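Local atomic coordinates of glycosyltransferase (Streptomyces viridochromogenes, PDB entry 2IV3), a protein that probably transfers a sugar from a nucleotide-activated donor to an acceptor, as other GT-B glycosyltransferases do, and binds UDP between its two domains. Residues D163-M168 with A232-A237; G169-H174 with L191-P196; H185-R190 with D296-T301; A150-A155 with E223-L228. One frame throughout, in Å; residues are numbered along the deposited sequence.

Contact 1: residues D163-M168 with A232-A237; sequences DFLLFM and AHAVLA. With UDP (uridine-5'-diphosphate), chain E.
Leu166 and Val235 face each other as a parallel bridge where strands 165-168 and 234-237 run side by side at the centre of a Rossmann-like sheet. Leu166 uses both of its polar backbone atoms here: its N donates to Ala234 O at 2.9 Å and its O receives Leu236 N at 2.7 Å. One residue before the strand, Phe164 O accepts His233 N at 2.6 Å. The first of these bonds is bent, to 134° at the hydrogen, whereas the other two are straighter at 161°. Beyond Leu166 the strands diverge, and a water replaces the direct bond, accepting from Met168 N at 2.8 Å and donating to Leu236 O. Leu166 is thus bonded on the 234-237 side, and the peptides of Leu165 and Phe167 on the side of strand 191-194 and the loop before it, while Lys161 NZ donates to Ala232 O.

Apolar groups fill the faces. The ring of Phe164, with CG between its own N and carbonyl carbon (chi1 72°), swings back over Ala232, whose CA sits above the ring face in a CH-pi contact 4.0 Å from the centroid. Ala232 CB also meets Leu166 CB at 3.5 Å; a methyl fits this narrow place between ring and strand. Helix 222-231 covers Phe164, Leu166 and Met168, and helix 177-187 covers Leu165, Phe167 and Leu236. At the C-terminal end of the strand, Met168 CG lies 3.5 Å from C6 of the UDP base. This chemistry is consistent with a well-ordered sheet centre that offers uracil a hydrophobic floor.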
# COMPACT_ATOMS: atom_id res chain seq x y z
N ASP A 163 -11.52 -32.78 2.27
CA ASP A 163 -10.09 -33.10 2.33
C ASP A 163 -9.19 -31.88 2.18
O ASP A 163 -7.98 -31.98 2.43
CB ASP A 163 -9.71 -34.02 1.16
CG ASP A 163 -10.20 -35.45 1.31
OD1 ASP A 163 -10.81 -35.81 2.36
OD2 ASP A 163 -9.96 -36.22 0.35
N PHE A 164 -9.72 -30.77 1.69
CA PHE A 164 -8.88 -29.72 1.11
C PHE A 164 -8.37 -28.66 2.08
O PHE A 164 -8.97 -28.40 3.14
CB PHE A 164 -9.57 -29.08 -0.12
CG PHE A 164 -10.74 -28.18 0.24
CD1 PHE A 164 -10.53 -26.91 0.77
CD2 PHE A 164 -12.05 -28.61 0.03
CE1 PHE A 164 -11.60 -26.08 1.09
CE2 PHE A 164 -13.13 -27.79 0.35
CZ PHE A 164 -12.90 -26.53 0.87
N LEU A 165 -7.25 -28.05 1.70
CA LEU A 165 -6.71 -26.93 2.44
C LEU A 165 -7.14 -25.63 1.76
O LEU A 165 -7.36 -25.61 0.56
CB LEU A 165 -5.19 -27.02 2.49
CG LEU A 165 -4.60 -28.30 3.10
CD1 LEU A 165 -3.13 -28.36 2.84
CD2 LEU A 165 -4.88 -28.36 4.58
N LEU A 166 -7.24 -24.55 2.51
CA LEU A 166 -7.92 -23.39 1.97
C LEU A 166 -7.11 -22.13 2.16
O LEU A 166 -6.63 -21.86 3.26
CB LEU A 166 -9.32 -23.23 2.59
CG LEU A 166 -10.22 -22.10 2.06
CD1 LEU A 166 -10.49 -22.26 0.58
CD2 LEU A 166 -11.52 -22.04 2.80
N PHE A 167 -6.94 -21.39 1.06
CA PHE A 167 -6.41 -20.05 1.09
C PHE A 167 -7.54 -19.11 0.75
O PHE A 167 -8.31 -19.33 -0.20
CB PHE A 167 -5.23 -19.87 0.11
CG PHE A 167 -4.58 -18.48 0.15
CD1 PHE A 167 -3.40 -18.26 0.87
CD2 PHE A 167 -5.14 -17.41 -0.55
CE1 PHE A 167 -2.79 -16.98 0.90
CE2 PHE A 167 -4.56 -16.14 -0.52
CZ PHE A 167 -3.37 -15.92 0.20
N MET A 168 -7.66 -18.08 1.56
CA MET A 168 -8.70 -17.09 1.34
C MET A 168 -8.20 -15.66 1.51
O MET A 168 -8.30 -15.07 2.60
CB MET A 168 -9.96 -17.39 2.19
CG MET A 168 -11.07 -16.42 1.92
SD MET A 168 -12.67 -17.11 1.48
CE MET A 168 -12.30 -18.62 0.58
N ALA A 232 -13.34 -26.75 4.82
CA ALA A 232 -11.90 -26.90 4.57
C ALA A 232 -11.29 -27.73 5.68
O ALA A 232 -11.78 -27.68 6.81
CB ALA A 232 -11.23 -25.56 4.46
N HIS A 233 -10.24 -28.49 5.37
CA HIS A 233 -9.57 -29.25 6.41
C HIS A 233 -8.77 -28.33 7.34
O HIS A 233 -8.83 -28.44 8.56
CB HIS A 233 -8.72 -30.36 5.82
CG HIS A 233 -8.15 -31.29 6.85
ND1 HIS A 233 -8.91 -32.25 7.48
CD2 HIS A 233 -6.90 -31.39 7.36
CE1 HIS A 233 -8.14 -32.91 8.34
NE2 HIS A 233 -6.92 -32.41 8.28
N ALA A 234 -8.01 -27.41 6.75
CA ALA A 234 -7.47 -26.25 7.50
C ALA A 234 -7.46 -25.00 6.61
O ALA A 234 -7.62 -25.09 5.37
CB ALA A 234 -6.08 -26.53 8.05
N VAL A 235 -7.34 -23.84 7.25
CA VAL A 235 -7.11 -22.59 6.56
C VAL A 235 -5.64 -22.20 6.64
O VAL A 235 -4.99 -22.36 7.68
CB VAL A 235 -7.99 -21.47 7.13
CG1 VAL A 235 -7.47 -20.08 6.70
CG2 VAL A 235 -9.43 -21.67 6.70
N LEU A 236 -5.14 -21.69 5.52
CA LEU A 236 -3.74 -21.31 5.41
C LEU A 236 -3.51 -19.80 5.42
O LEU A 236 -3.89 -19.10 4.47
CB LEU A 236 -3.09 -21.99 4.20
CG LEU A 236 -3.09 -23.53 4.26
CD1 LEU A 236 -2.20 -24.21 3.17
CD2 LEU A 236 -2.73 -24.02 5.63
N ALA A 237 -2.90 -19.32 6.51
CA ALA A 237 -2.63 -17.90 6.75
C ALA A 237 -1.12 -17.64 6.76
O ALA A 237 -0.54 -17.37 7.82
CB ALA A 237 -3.24 -17.51 8.09
N1 UDP E . -12.13 -12.79 1.23
C2 UDP E . -13.35 -13.09 0.59
N3 UDP E . -13.32 -13.75 -0.59
C4 UDP E . -12.17 -14.12 -1.14
C5 UDP E . -10.96 -13.85 -0.54
C6 UDP E . -10.98 -13.15 0.68
O2 UDP E . -14.44 -12.74 1.11
O4 UDP E . -12.16 -14.74 -2.19
C1' UDP E . -12.14 -12.05 2.51
C2' UDP E . -11.74 -12.83 3.77
O2' UDP E . -12.77 -13.60 4.38
C3' UDP E . -11.37 -11.72 4.73
C4' UDP E . -10.69 -10.73 3.79
O4' UDP E . -11.11 -11.06 2.44
O3' UDP E . -12.57 -11.19 5.31
C5' UDP E . -9.20 -10.98 3.86
O5' UDP E . -8.70 -10.07 4.81
PA UDP E . -7.33 -10.36 5.62
O1A UDP E . -7.15 -9.35 6.80
O2A UDP E . -7.18 -11.81 6.11
O3A UDP E . -6.18 -10.08 4.53
PB UDP E . -5.92 -8.59 3.94
O1B UDP E . -4.73 -7.93 4.68
O2B UDP E . -7.29 -7.70 4.16
O3B UDP E . -5.69 -8.71 2.44
O HOH W 1 -6.00 -17.45 3.72

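Contact 2: residues G169-H174 with L191-P196; sequences GRVSPH and LVLAGP. With UDP (uridine-5'-diphosphate), chain E.
Arg170 lies across the ring of Pro196 at about a right angle, and its chain can be traced from there toward the diphosphate. CB leaves a backbone whose CA rests 3.7 Å from Pro196 O. CG makes the main contact, 3.7 Å from Pro196 CB and slightly farther from Pro196 CG, so it touches the CB-CG edge of the proline ring, apolar on both sides. Bends at chi2 and chi3 then turn CD and NE away from the proline, and NH1 ends 4.1 Å from UDP O3B, near the terminal phosphate but not bonded to it. The side chain of Tyr29, a UDP-binding residue, packs beside it.

The two backbones are fastened at both ends of this crossing: Gly169 N donates to Ala194 O, and Val171 N gives a straight bond (163°) to Pro196 O at 2.9 Å. Val171, the centre of an inverse gamma turn, also leans its CG2 on that oxygen. Between these bonds Gly195, having no side chain, brings its CA up to Gly169 O at 3.2 Å in a CA-H...O contact, with backbone angles (phi 146°) that glycine can adopt. Gly195 CA also lies 3.3 Å from UDP O4, at the O4 edge of the uracil. Loops at the C-terminal ends of parallel strands forming the nucleotide site are typical of Rossmann-like domains, here the UDP-binding half of a GT-B enzyme.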
# COMPACT_ATOMS: atom_id res chain seq x y z
N GLY A 169 -7.66 -15.10 0.44
CA GLY A 169 -7.21 -13.69 0.49
C GLY A 169 -6.74 -13.21 -0.86
O GLY A 169 -6.96 -13.88 -1.89
N ARG A 170 -6.10 -12.03 -0.88
CA ARG A 170 -5.43 -11.62 -2.13
C ARG A 170 -4.21 -12.49 -2.43
O ARG A 170 -3.33 -12.70 -1.57
CB ARG A 170 -5.13 -10.13 -2.23
CG ARG A 170 -6.09 -9.37 -3.11
CD ARG A 170 -5.43 -8.19 -3.87
NE ARG A 170 -5.40 -6.93 -3.10
CZ ARG A 170 -4.84 -6.77 -1.89
NH1 ARG A 170 -4.25 -7.81 -1.28
NH2 ARG A 170 -4.89 -5.58 -1.28
N VAL A 171 -4.21 -13.05 -3.64
CA VAL A 171 -3.10 -13.85 -4.11
C VAL A 171 -1.93 -12.91 -4.42
O VAL A 171 -1.56 -12.63 -5.57
CB VAL A 171 -3.48 -14.72 -5.34
CG1 VAL A 171 -2.31 -15.65 -5.72
CG2 VAL A 171 -4.77 -15.50 -5.09
N SER A 172 -1.33 -12.44 -3.34
CA SER A 172 -0.22 -11.53 -3.39
C SER A 172 0.91 -12.16 -2.60
O SER A 172 0.65 -13.04 -1.77
CB SER A 172 -0.64 -10.21 -2.75
OG SER A 172 -1.71 -9.70 -3.50
N PRO A 173 2.16 -11.72 -2.85
CA PRO A 173 3.32 -12.30 -2.21
C PRO A 173 3.35 -12.19 -0.69
O PRO A 173 3.72 -13.16 -0.02
CB PRO A 173 4.49 -11.52 -2.84
CG PRO A 173 3.96 -11.07 -4.15
CD PRO A 173 2.57 -10.67 -3.80
N HIS A 174 2.96 -11.05 -0.14
CA HIS A 174 3.05 -10.86 1.30
C HIS A 174 1.99 -11.64 2.05
O HIS A 174 2.03 -11.67 3.29
CB HIS A 174 2.96 -9.37 1.67
CG HIS A 174 1.66 -8.75 1.29
ND1 HIS A 174 1.41 -8.25 0.03
CD2 HIS A 174 0.52 -8.56 2.00
CE1 HIS A 174 0.19 -7.76 -0.02
NE2 HIS A 174 -0.38 -7.96 1.15
N LEU A 191 -4.77 -27.36 -2.61
CA LEU A 191 -4.96 -26.01 -2.08
C LEU A 191 -6.04 -25.30 -2.85
O LEU A 191 -5.83 -24.85 -3.98
CB LEU A 191 -3.66 -25.18 -2.10
CG LEU A 191 -3.90 -23.82 -1.42
CD1 LEU A 191 -4.30 -23.93 0.10
CD2 LEU A 191 -2.75 -22.82 -1.61
N VAL A 192 -7.22 -25.21 -2.24
CA VAL A 192 -8.26 -24.37 -2.79
C VAL A 192 -7.81 -22.93 -2.59
O VAL A 192 -7.63 -22.48 -1.46
CB VAL A 192 -9.65 -24.63 -2.18
CG1 VAL A 192 -10.62 -23.52 -2.60
CG2 VAL A 192 -10.16 -25.95 -2.66
N LEU A 193 -7.60 -22.24 -3.70
CA LEU A 193 -6.95 -20.95 -3.76
C LEU A 193 -8.03 -19.92 -4.01
O LEU A 193 -8.29 -19.53 -5.13
CB LEU A 193 -5.95 -20.95 -4.93
CG LEU A 193 -4.74 -20.00 -4.95
CD1 LEU A 193 -4.21 -19.92 -6.38
CD2 LEU A 193 -5.07 -18.60 -4.46
N ALA A 194 -8.69 -19.49 -2.95
CA ALA A 194 -9.83 -18.60 -3.14
C ALA A 194 -9.41 -17.15 -2.98
O ALA A 194 -8.76 -16.80 -2.02
CB ALA A 194 -10.96 -18.99 -2.20
N GLY A 195 -9.74 -16.30 -3.95
CA GLY A 195 -9.30 -14.90 -3.84
C GLY A 195 -8.96 -14.21 -5.15
O GLY A 195 -8.74 -14.87 -6.18
N PRO A 196 -8.91 -12.86 -5.11
CA PRO A 196 -8.42 -12.03 -6.22
C PRO A 196 -6.98 -12.38 -6.57
O PRO A 196 -6.09 -12.39 -5.68
CB PRO A 196 -8.49 -10.60 -5.68
CG PRO A 196 -9.41 -10.65 -4.54
CD PRO A 196 -9.35 -12.04 -3.97
N1 UDP E . -12.13 -12.79 1.23
C2 UDP E . -13.35 -13.09 0.59
N3 UDP E . -13.32 -13.75 -0.59
C4 UDP E . -12.17 -14.12 -1.14
C5 UDP E . -10.96 -13.85 -0.54
C6 UDP E . -10.98 -13.15 0.68
O2 UDP E . -14.44 -12.74 1.11
O4 UDP E . -12.16 -14.74 -2.19
C1' UDP E . -12.14 -12.05 2.51
C2' UDP E . -11.74 -12.83 3.77
O2' UDP E . -12.77 -13.60 4.38
C3' UDP E . -11.37 -11.72 4.73
C4' UDP E . -10.69 -10.73 3.79
O4' UDP E . -11.11 -11.06 2.44
O3' UDP E . -12.57 -11.19 5.31
C5' UDP E . -9.20 -10.98 3.86
O5' UDP E . -8.70 -10.07 4.81
PA UDP E . -7.33 -10.36 5.62
O1A UDP E . -7.15 -9.35 6.80
O2A UDP E . -7.18 -11.81 6.11
O3A UDP E . -6.18 -10.08 4.53
PB UDP E . -5.92 -8.59 3.94
O1B UDP E . -4.73 -7.93 4.68
O2B UDP E . -7.29 -7.70 4.16
O3B UDP E . -5.69 -8.71 2.44
O HOH W 2 -3.85 -9.91 -6.10

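Contact 3: residues H185-R190 with D296-T301; sequences HACGRR and DEARRT
Cys187 SG packs against Ala298, 3.8 Å from its CB and 3.7 Å from its O, while Ala186 CB meets the same methyl at 4.0 Å. Small side chains suit this place because the two helices come close, with the CA atoms of Cys187 and Arg299 only 4.9 Å apart. The sulfur is directed there by a chi1 of -55°, which sets it beside its own backbone N. At the rim Arg299 folds back over the helix end: CD lies 3.8 Å from Cys187 O, and the edge of the guanidinium is turned to Ala186 O, though too far for a hydrogen bond.

Farther out, Leu302 extends the apolar patch along helix 295-303 to Cys187 and Arg189, and Phe293 covers Ala186. Arg189 then turns away to donate from NH1 to Asp163 O, in the loop just before strand 165-168. No hydrogen bond crosses the contact itself, which is plain packing remote from the nucleotide. The end of helix 177-187 is a Schellman motif: Gly188, with positive phi, is its C-prime residue, and Arg189 N returns to Ala184 O. This is a common C-terminal cap of helices, here placed before strand 191-194 of the alpha/beta domain.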
# COMPACT_ATOMS: atom_id res chain seq x y z
N HIS A 185 1.17 -28.91 -0.87
CA HIS A 185 1.96 -29.91 -1.61
C HIS A 185 2.76 -30.83 -0.68
O HIS A 185 2.89 -32.04 -0.93
CB HIS A 185 2.88 -29.19 -2.60
CG HIS A 185 3.92 -30.07 -3.22
ND1 HIS A 185 3.64 -30.95 -4.24
CD2 HIS A 185 5.24 -30.18 -2.98
CE1 HIS A 185 4.74 -31.58 -4.59
NE2 HIS A 185 5.73 -31.13 -3.84
N ALA A 186 3.30 -30.25 0.40
CA ALA A 186 4.06 -31.02 1.37
C ALA A 186 3.14 -32.04 2.07
O ALA A 186 3.54 -33.17 2.30
CB ALA A 186 4.71 -30.07 2.40
N CYS A 187 1.91 -31.63 2.39
CA CYS A 187 0.93 -32.52 3.00
C CYS A 187 0.32 -33.50 2.00
O CYS A 187 -0.32 -34.46 2.42
CB CYS A 187 -0.20 -31.71 3.63
SG CYS A 187 0.39 -30.48 4.80
N GLY A 188 0.47 -33.23 0.71
CA GLY A 188 -0.07 -34.11 -0.34
C GLY A 188 -1.54 -33.85 -0.62
O GLY A 188 -2.22 -34.64 -1.27
N ARG A 189 -2.00 -32.70 -0.14
CA ARG A 189 -3.38 -32.23 -0.23
C ARG A 189 -3.58 -31.26 -1.41
O ARG A 189 -2.62 -30.93 -2.12
CB ARG A 189 -3.72 -31.48 1.07
CG ARG A 189 -3.61 -32.32 2.30
CD ARG A 189 -4.99 -32.58 2.86
NE ARG A 189 -4.99 -33.69 3.81
CZ ARG A 189 -6.08 -34.23 4.34
NH1 ARG A 189 -7.28 -33.77 4.05
NH2 ARG A 189 -5.97 -35.24 5.18
N ARG A 190 -4.83 -30.80 -1.59
CA ARG A 190 -5.13 -29.77 -2.57
C ARG A 190 -5.17 -28.42 -1.90
O ARG A 190 -5.54 -28.34 -0.73
CB ARG A 190 -6.45 -30.06 -3.27
CG ARG A 190 -6.38 -31.25 -4.25
CD ARG A 190 -5.40 -31.00 -5.44
NE ARG A 190 -4.80 -32.24 -5.96
CZ ARG A 190 -3.65 -32.77 -5.53
NH1 ARG A 190 -2.93 -32.20 -4.56
NH2 ARG A 190 -3.20 -33.89 -6.08
N ASP A 296 6.46 -35.17 5.79
CA ASP A 296 5.99 -35.80 7.02
C ASP A 296 5.80 -34.82 8.18
O ASP A 296 4.96 -35.05 9.03
CB ASP A 296 6.90 -36.96 7.44
CG ASP A 296 8.19 -36.50 8.11
OD1 ASP A 296 8.63 -35.35 7.85
OD2 ASP A 296 8.77 -37.30 8.89
N GLU A 297 6.56 -33.73 8.19
CA GLU A 297 6.53 -32.78 9.29
C GLU A 297 5.35 -31.81 9.18
O GLU A 297 4.87 -31.28 10.19
CB GLU A 297 7.83 -32.00 9.30
CG GLU A 297 8.25 -31.38 10.64
CD GLU A 297 9.73 -30.97 10.64
OE1 GLU A 297 10.06 -29.89 11.19
OE2 GLU A 297 10.55 -31.73 10.06
N ALA A 298 4.92 -31.56 7.95
CA ALA A 298 3.79 -30.68 7.69
C ALA A 298 2.55 -31.52 7.86
O ALA A 298 1.49 -31.03 8.29
CB ALA A 298 3.86 -30.12 6.28
N ARG A 299 2.70 -32.79 7.50
CA ARG A 299 1.68 -33.79 7.66
C ARG A 299 1.36 -33.99 9.13
O ARG A 299 0.19 -34.13 9.50
CB ARG A 299 2.16 -35.08 7.02
CG ARG A 299 1.06 -36.04 6.68
CD ARG A 299 1.19 -36.60 5.24
NE ARG A 299 2.54 -36.52 4.69
CZ ARG A 299 3.46 -37.48 4.81
NH1 ARG A 299 3.17 -38.60 5.47
NH2 ARG A 299 4.67 -37.32 4.28
N ARG A 300 2.42 -33.97 9.96
CA ARG A 300 2.31 -33.99 11.42
C ARG A 300 1.52 -32.81 11.86
O ARG A 300 0.47 -32.95 12.49
CB ARG A 300 3.68 -33.92 12.12
CG ARG A 300 4.57 -35.16 12.02
CD ARG A 300 3.82 -36.46 12.30
NE ARG A 300 4.61 -37.63 11.89
CZ ARG A 300 5.02 -38.61 12.71
NH1 ARG A 300 4.71 -38.59 14.01
NH2 ARG A 300 5.73 -39.62 12.21
N THR A 301 2.04 -31.63 11.55
CA THR A 301 1.36 -30.35 11.79
C THR A 301 -0.13 -30.41 11.43
O THR A 301 -0.97 -30.07 12.24
CB THR A 301 2.12 -29.23 11.06
OG1 THR A 301 3.44 -29.16 11.60
CG2 THR A 301 1.43 -27.83 11.22

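Contact 4: residues A150-A155 with E223-L228; sequences ARYRSA and ERRLDL. With UDP (uridine-5'-diphosphate), chain E.
A bent Arg153 and an extended Arg225 bring loop 150-155 and helix 223-228 together. In Arg153, CG stands beside the backbone N and chi2 is -76°, which folds the chain back over the helix; Arg225, with chi1 -170° and an extended chain from CG to NE, reaches out between Tyr152 and the ribose. The first arginine makes a salt-bridge network on a helix of the C-terminal, nucleotide-binding Rossmann-like domain of a GT-B fold. Glu223 and Asp227 lie one turn apart, well placed to share one guanidinium. Arg153 grips Asp227 OD1 side-on with NE (2.8 Å) and NH2 (2.7 Å); NE meets the oxygen nearly along its C-O bond, NH2 from above the carboxylate plane. Glu223 OE2 accepts weakly from NH1 and NH2, its carboxylate almost perpendicular to the guanidinium. Leu226 CB sits 3.8 Å above the centre of one guanidinium face, while its CD2 runs across to Tyr152 CD1 at 3.3 Å and to Arg151 O. A leucine fits here, bridging the flat cation and the aromatic ring.

A water donates to Leu226 O and accepts weakly from Arg153 N. In the pocket, Glu260 OE2 forms a salt bridge with Arg225 NH2, and Arg225 NE donates to UDP O2'. UDP O2' and Tyr152 OH, each 2.9 Å from Arg225 NH2, gather round it with Glu260 and must share its two hydrogens.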
# COMPACT_ATOMS: atom_id res chain seq x y z
N ALA A 150 -22.82 -15.90 14.32
CA ALA A 150 -24.11 -15.91 13.60
C ALA A 150 -23.93 -15.58 12.13
O ALA A 150 -24.82 -15.79 11.35
CB ALA A 150 -25.09 -14.91 14.26
N ARG A 151 -22.77 -15.02 11.79
CA ARG A 151 -22.37 -14.69 10.41
C ARG A 151 -21.77 -15.85 9.60
O ARG A 151 -21.50 -15.71 8.41
CB ARG A 151 -21.35 -13.56 10.43
CG ARG A 151 -21.90 -12.18 10.85
CD ARG A 151 -22.73 -11.57 9.76
NE ARG A 151 -23.05 -10.19 10.09
CZ ARG A 151 -23.70 -9.34 9.28
NH1 ARG A 151 -24.12 -9.72 8.07
NH2 ARG A 151 -23.94 -8.10 9.71
N TYR A 152 -21.55 -16.98 10.27
CA TYR A 152 -20.77 -18.09 9.74
C TYR A 152 -21.52 -19.40 9.93
O TYR A 152 -22.67 -19.41 10.37
CB TYR A 152 -19.35 -18.10 10.39
CG TYR A 152 -18.55 -16.91 9.86
CD1 TYR A 152 -17.84 -17.00 8.66
CD2 TYR A 152 -18.57 -15.68 10.53
CE1 TYR A 152 -17.20 -15.89 8.14
CE2 TYR A 152 -17.92 -14.59 10.04
CZ TYR A 152 -17.23 -14.68 8.86
OH TYR A 152 -16.58 -13.56 8.37
N ARG A 153 -20.89 -20.51 9.58
CA ARG A 153 -21.50 -21.80 9.82
C ARG A 153 -21.36 -22.15 11.28
O ARG A 153 -20.42 -21.74 11.96
CB ARG A 153 -20.91 -22.88 8.92
CG ARG A 153 -21.05 -22.58 7.43
CD ARG A 153 -22.47 -22.82 6.93
NE ARG A 153 -22.64 -22.53 5.49
CZ ARG A 153 -23.53 -21.68 4.98
NH1 ARG A 153 -24.37 -21.00 5.75
NH2 ARG A 153 -23.57 -21.50 3.66
N SER A 154 -22.36 -22.86 11.78
CA SER A 154 -22.35 -23.31 13.15
C SER A 154 -22.00 -24.80 13.19
O SER A 154 -21.69 -25.45 12.16
CB SER A 154 -23.72 -23.05 13.79
OG SER A 154 -24.76 -23.49 12.93
N ALA A 155 -22.03 -25.35 14.39
CA ALA A 155 -21.91 -26.79 14.54
C ALA A 155 -23.18 -27.40 13.94
O ALA A 155 -23.12 -28.32 13.14
CB ALA A 155 -21.74 -27.16 16.01
N GLU A 223 -22.67 -17.56 0.16
CA GLU A 223 -22.71 -18.91 0.68
C GLU A 223 -21.50 -19.75 0.29
O GLU A 223 -20.95 -20.38 1.17
CB GLU A 223 -24.06 -19.57 0.43
CG GLU A 223 -25.22 -18.73 1.00
CD GLU A 223 -25.78 -19.25 2.32
OE1 GLU A 223 -26.61 -20.20 2.31
OE2 GLU A 223 -25.42 -18.68 3.37
N ARG A 224 -21.02 -19.72 -0.96
CA ARG A 224 -19.72 -20.38 -1.22
C ARG A 224 -18.65 -19.99 -0.16
O ARG A 224 -18.06 -20.86 0.50
CB ARG A 224 -19.20 -20.26 -2.66
CG ARG A 224 -17.91 -21.09 -2.86
CD ARG A 224 -17.65 -21.80 -4.21
NE ARG A 224 -17.30 -20.90 -5.30
CZ ARG A 224 -16.50 -21.19 -6.33
NH1 ARG A 224 -15.91 -22.39 -6.46
NH2 ARG A 224 -16.28 -20.28 -7.28
N ARG A 225 -18.44 -18.70 0.06
CA ARG A 225 -17.41 -18.30 1.06
C ARG A 225 -17.56 -19.05 2.40
O ARG A 225 -16.64 -19.73 2.86
CB ARG A 225 -17.37 -16.81 1.25
CG ARG A 225 -16.20 -16.36 2.07
CD ARG A 225 -16.44 -14.92 2.43
NE ARG A 225 -15.65 -14.35 3.52
CZ ARG A 225 -16.15 -14.10 4.74
NH1 ARG A 225 -17.38 -14.49 5.03
NH2 ARG A 225 -15.39 -13.52 5.68
N LEU A 226 -18.76 -18.94 2.98
CA LEU A 226 -19.12 -19.55 4.26
C LEU A 226 -18.91 -21.07 4.34
O LEU A 226 -18.45 -21.56 5.37
CB LEU A 226 -20.58 -19.19 4.59
CG LEU A 226 -20.83 -17.74 4.99
CD1 LEU A 226 -22.26 -17.51 5.41
CD2 LEU A 226 -19.92 -17.45 6.14
N ASP A 227 -19.31 -21.78 3.27
CA ASP A 227 -19.18 -23.23 3.17
C ASP A 227 -17.71 -23.59 3.10
O ASP A 227 -17.30 -24.64 3.61
CB ASP A 227 -19.83 -23.79 1.87
CG ASP A 227 -21.35 -23.95 1.95
OD1 ASP A 227 -22.00 -23.57 2.94
OD2 ASP A 227 -21.92 -24.50 0.98
N LEU A 228 -16.95 -22.77 2.39
CA LEU A 228 -15.54 -23.05 2.14
C LEU A 228 -14.75 -22.92 3.40
O LEU A 228 -13.88 -23.75 3.68
CB LEU A 228 -14.97 -22.08 1.10
CG LEU A 228 -15.32 -22.42 -0.34
CD1 LEU A 228 -14.65 -21.41 -1.29
CD2 LEU A 228 -14.91 -23.85 -0.62
N1 UDP E . -12.13 -12.79 1.23
C2 UDP E . -13.35 -13.09 0.59
N3 UDP E . -13.32 -13.75 -0.59
C4 UDP E . -12.17 -14.12 -1.14
C5 UDP E . -10.96 -13.85 -0.54
C6 UDP E . -10.98 -13.15 0.68
O2 UDP E . -14.44 -12.74 1.11
O4 UDP E . -12.16 -14.74 -2.19
C1' UDP E . -12.14 -12.05 2.51
C2' UDP E . -11.74 -12.83 3.77
O2' UDP E . -12.77 -13.60 4.38
C3' UDP E . -11.37 -11.72 4.73
C4' UDP E . -10.69 -10.73 3.79
O4' UDP E . -11.11 -11.06 2.44
O3' UDP E . -12.57 -11.19 5.31
C5' UDP E . -9.20 -10.98 3.86
O5' UDP E . -8.70 -10.07 4.81
PA UDP E . -7.33 -10.36 5.62
O1A UDP E . -7.15 -9.35 6.80
O2A UDP E . -7.18 -11.81 6.11
O3A UDP E . -6.18 -10.08 4.53
PB UDP E . -5.92 -8.59 3.94
O1B UDP E . -4.73 -7.93 4.68
O2B UDP E . -7.29 -7.70 4.16
O3B UDP E . -5.69 -8.71 2.44
O HOH W 3 -18.13 -20.13 7.77

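In the fold
Contacts 1 and 2 share the sheet: strand 165-168 lies between 234-237 and 191-194, with Phe167 O probably hydrogen-bonded to Ala194 N at 2.8 Å, and their centres are 11 Å apart. Helix 222-231 of contact 4 covers one face of that sheet, where Met168 SD touches Arg225 CG at 3.7 Å. Contacts 1, 2 and 4 converge on UDP from different sides, with base neighbours from 1 and 2 and a donor to the ribose hydroxyl O2' from 4; Glu260, Tyr29, Val220 and Thr256 add further bonds. Contact 3 joins contact 1 at the far end of the strand through a probable bond of Leu165 N to Arg190 O at 3.0 Å, its centre about 25 Å from that of contact 4.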